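Local structure of methyltransferase (Streptococcus mutans, 2B78) at residues P171-I176 / S182-L187. The protein is of unknown function but probably acts as an S-adenosylmethionine-dependent methyltransferase, possibly on RNA. Sequence-based numbering, arbitrary orientation.
Sequences PEQFLI and SYNVFL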
ATOM      1  N   PRO A 171      15.411   8.654  14.600  1.00 22.36           N
ATOM      2  CA  PRO A 171      15.574   7.642  15.646  1.00 22.42           C
ATOM      3  C   PRO A 171      15.229   6.319  14.975  1.00 23.31           C
ATOM      4  O   PRO A 171      14.402   6.299  14.061  1.00 24.20           O
ATOM      5  CB  PRO A 171      14.530   8.049  16.683  1.00 21.82           C
ATOM      6  CG  PRO A 171      14.488   9.541  16.545  1.00 21.41           C
ATOM      7  CD  PRO A 171      14.494   9.723  15.037  1.00 22.75           C
ATOM      8  N   GLU A 172      15.843   5.220  15.404  1.00 24.20           N
ATOM      9  CA  GLU A 172      15.555   3.934  14.779  1.00 24.29           C
ATOM     10  C   GLU A 172      14.057   3.674  14.768  1.00 23.95           C
ATOM     11  O   GLU A 172      13.533   3.087  13.818  1.00 25.47           O
ATOM     12  CB  GLU A 172      16.295   2.802  15.485  1.00 25.87           C
ATOM     13  CG  GLU A 172      17.781   2.719  15.110  1.00 28.82           C
ATOM     14  CD  GLU A 172      18.017   2.764  13.603  1.00 30.95           C
ATOM     15  OE1 GLU A 172      17.362   1.994  12.863  1.00 31.46           O
ATOM     16  OE2 GLU A 172      18.864   3.570  13.157  1.00 31.01           O
ATOM     17  N   GLN A 173      13.377   4.142  15.815  1.00 22.24           N
ATOM     18  CA  GLN A 173      11.926   4.010  15.940  1.00 20.44           C
ATOM     19  C   GLN A 173      11.357   5.280  16.559  1.00 18.62           C
ATOM     20  O   GLN A 173      11.912   5.805  17.525  1.00 18.90           O
ATOM     21  CB  GLN A 173      11.563   2.810  16.817  1.00 20.68           C
ATOM     22  CG  GLN A 173      11.731   1.479  16.121  1.00 22.12           C
ATOM     23  CD  GLN A 173      11.384   0.308  17.015  1.00 23.75           C
ATOM     24  OE1 GLN A 173      10.356   0.313  17.692  1.00 22.69           O
ATOM     25  NE2 GLN A 173      12.239  -0.713  17.015  1.00 22.92           N
ATOM     26  N   PHE A 174      10.257   5.778  16.000  1.00 16.03           N
ATOM     27  CA  PHE A 174       9.628   6.983  16.523  1.00 13.26           C
ATOM     28  C   PHE A 174       8.131   6.947  16.242  1.00 14.18           C
ATOM     29  O   PHE A 174       7.661   6.100  15.484  1.00 13.71           O
ATOM     30  CB  PHE A 174      10.271   8.238  15.907  1.00 12.47           C
ATOM     31  CG  PHE A 174      10.164   8.316  14.399  1.00  8.97           C
ATOM     32  CD1 PHE A 174       9.067   8.930  13.792  1.00 10.95           C
ATOM     33  CD2 PHE A 174      11.155   7.768  13.592  1.00  7.90           C
ATOM     34  CE1 PHE A 174       8.959   8.995  12.388  1.00  9.26           C
ATOM     35  CE2 PHE A 174      11.064   7.825  12.193  1.00  8.55           C
ATOM     36  CZ  PHE A 174       9.968   8.437  11.591  1.00 10.14           C
ATOM     37  N   LEU A 175       7.388   7.866  16.851  1.00 13.41           N
ATOM     38  CA  LEU A 175       5.943   7.913  16.677  1.00 13.01           C
ATOM     39  C   LEU A 175       5.494   8.959  15.668  1.00 13.67           C
ATOM     40  O   LEU A 175       6.159   9.983  15.470  1.00 14.42           O
ATOM     41  CB  LEU A 175       5.265   8.225  18.011  1.00 11.90           C
ATOM     42  CG  LEU A 175       5.518   7.330  19.225  1.00 13.41           C
ATOM     43  CD1 LEU A 175       4.892   7.979  20.467  1.00 11.13           C
ATOM     44  CD2 LEU A 175       4.952   5.948  18.981  1.00  9.67           C
ATOM     45  N   ILE A 176       4.377   8.672  15.005  1.00 13.19           N
ATOM     46  CA  ILE A 176       3.759   9.609  14.078  1.00 11.76           C
ATOM     47  C   ILE A 176       2.297   9.592  14.490  1.00 12.86           C
ATOM     48  O   ILE A 176       1.899   8.773  15.337  1.00 13.36           O
ATOM     49  CB  ILE A 176       3.936   9.203  12.577  1.00 12.83           C
ATOM     50  CG1 ILE A 176       3.404   7.794  12.311  1.00 11.62           C
ATOM     51  CG2 ILE A 176       5.422   9.305  12.184  1.00 10.67           C
ATOM     52  CD1 ILE A 176       1.912   7.743  12.021  1.00 14.56           C
ATOM     53  N   SER A 182      -1.505   7.753  17.932  1.00 15.53           N
ATOM     54  CA  SER A 182      -0.095   7.456  17.672  1.00 15.51           C
ATOM     55  C   SER A 182       0.212   6.055  17.186  1.00 16.79           C
ATOM     56  O   SER A 182      -0.457   5.093  17.564  1.00 17.37           O
ATOM     57  CB  SER A 182       0.735   7.724  18.936  1.00 15.18           C
ATOM     58  OG  SER A 182       0.617   9.075  19.348  1.00 15.43           O
ATOM     59  N   TYR A 183       1.251   5.956  16.356  1.00 16.95           N
ATOM     60  CA  TYR A 183       1.720   4.692  15.807  1.00 16.30           C
ATOM     61  C   TYR A 183       3.249   4.729  15.796  1.00 15.18           C
ATOM     62  O   TYR A 183       3.848   5.751  15.458  1.00 15.93           O
ATOM     63  CB  TYR A 183       1.228   4.506  14.371  1.00 17.55           C
ATOM     64  CG  TYR A 183      -0.262   4.300  14.245  1.00 17.93           C
ATOM     65  CD1 TYR A 183      -0.833   3.055  14.491  1.00 17.99           C
ATOM     66  CD2 TYR A 183      -1.096   5.353  13.892  1.00 18.78           C
ATOM     67  CE1 TYR A 183      -2.216   2.858  14.389  1.00 16.96           C
ATOM     68  CE2 TYR A 183      -2.477   5.170  13.788  1.00 19.75           C
ATOM     69  CZ  TYR A 183      -3.025   3.917  14.038  1.00 17.29           C
ATOM     70  OH  TYR A 183      -4.383   3.732  13.920  1.00 16.17           O
ATOM     71  N   ASN A 184       3.859   3.609  16.160  1.00 13.27           N
ATOM     72  CA  ASN A 184       5.310   3.463  16.203  1.00 12.85           C
ATOM     73  C   ASN A 184       5.826   2.987  14.841  1.00 12.71           C
ATOM     74  O   ASN A 184       5.388   1.959  14.319  1.00 11.96           O
ATOM     75  CB  ASN A 184       5.690   2.464  17.310  1.00 12.92           C
ATOM     76  CG  ASN A 184       7.180   2.146  17.340  1.00 13.75           C
ATOM     77  OD1 ASN A 184       7.649   1.213  16.681  1.00 15.92           O
ATOM     78  ND2 ASN A 184       7.934   2.923  18.105  1.00 11.28           N
ATOM     79  N   VAL A 185       6.753   3.749  14.265  1.00 12.32           N
ATOM     80  CA  VAL A 185       7.320   3.409  12.966  1.00 11.53           C
ATOM     81  C   VAL A 185       8.844   3.418  12.981  1.00 11.48           C
ATOM     82  O   VAL A 185       9.479   3.893  13.935  1.00 12.47           O
ATOM     83  CB  VAL A 185       6.824   4.381  11.852  1.00 11.37           C
ATOM     84  CG1 VAL A 185       5.294   4.361  11.779  1.00  9.03           C
ATOM     85  CG2 VAL A 185       7.324   5.792  12.115  1.00 10.55           C
ATOM     86  N   PHE A 186       9.421   2.894  11.906  1.00 11.04           N
ATOM     87  CA  PHE A 186      10.868   2.811  11.751  1.00 11.42           C
ATOM     88  C   PHE A 186      11.162   2.958  10.260  1.00 12.21           C
ATOM     89  O   PHE A 186      10.464   2.372   9.433  1.00 13.54           O
ATOM     90  CB  PHE A 186      11.381   1.473  12.321  1.00 10.37           C
ATOM     91  CG  PHE A 186      10.513   0.274  11.997  1.00 10.07           C
ATOM     92  CD1 PHE A 186      10.757  -0.503  10.861  1.00 10.10           C
ATOM     93  CD2 PHE A 186       9.470  -0.089  12.841  1.00  8.16           C
ATOM     94  CE1 PHE A 186       9.969  -1.627  10.576  1.00  9.19           C
ATOM     95  CE2 PHE A 186       8.673  -1.209  12.567  1.00  9.09           C
ATOM     96  CZ  PHE A 186       8.924  -1.979  11.435  1.00  9.55           C
ATOM     97  N   LEU A 187      12.189   3.736   9.917  1.00 12.12           N
ATOM     98  CA  LEU A 187      12.503   4.004   8.518  1.00 12.96           C
ATOM     99  C   LEU A 187      13.717   3.324   7.915  1.00 14.25           C
ATOM    100  O   LEU A 187      13.920   3.410   6.699  1.00 12.79           O
ATOM    101  CB  LEU A 187      12.655   5.515   8.298  1.00 11.18           C
ATOM    102  CG  LEU A 187      11.422   6.381   8.526  1.00 11.23           C
ATOM    103  CD1 LEU A 187      11.737   7.813   8.113  1.00 11.07           C
ATOM    104  CD2 LEU A 187      10.254   5.824   7.716  1.00 10.24           C
TER
HETATM  105  O   HOH W   1      13.781   5.452  11.488  1.00 21.50           O
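Strands 174-178 and 181-185 form an antiparallel beta hairpin, paired here through Phe174 with Val185 and Ile176 with Tyr183, the two hydrogen-bonded pairs, and through Leu175 with Asn184, the non-hydrogen-bonded pair between them. Each hydrogen-bonded pair makes two backbone bonds; the straightest runs from Val185 N to Phe174 O (2.8 Å, 177° at the hydrogen). Leu175 CA also lies 3.2 Å from Tyr183 O, a CA-H...O contact beside the bond which that carbonyl accepts from Ile176 N. Phe174, Ile176, Tyr183 and Val185 share one face of the hairpin. With CG set between its backbone N and carbonyl carbon (chi1 60°), Phe174 lays its ring over the partner strand: Val185 CG2 sits above one ring face, displaced from the ring centre, in a CH-pi contact 3.9 Å from the centroid. Leu187 CD1 approaches the ring edge-on, 4.0 Å from Phe174 CZ. Ile176 CG1 takes the same position (chi1 56°), 4.0 Å from Val185 CG1, with CD1 against Tyr183 CB. On the other face Leu175 CD2 leans over the backbone of Asn184, 3.7 Å from its CA. Beyond the Phe174-Val185 pair, at the open end of the hairpin, a water bridges Pro171 O and Leu187 N, while Phe186 CB lies close to Glu172 O and alongside Gln173 CG. Tyr115 of strand 110-115 covers the apolar face at Phe174, Val185 and Leu187. Helix 247-257 lies against Leu175, Asn184 and Phe186, and its His254 NE2 hydrogen-bonds to Asn184 O while the His254 and Tyr183 rings meet edge-to-face. Phe186 lies about 4 Å, side chain to side chain, from Arg246, which binds S-adenosyl-L-homocysteine, consistent with this end of the hairpin lying beside that ligand's site, and Tyr183 packs on helix 225-232.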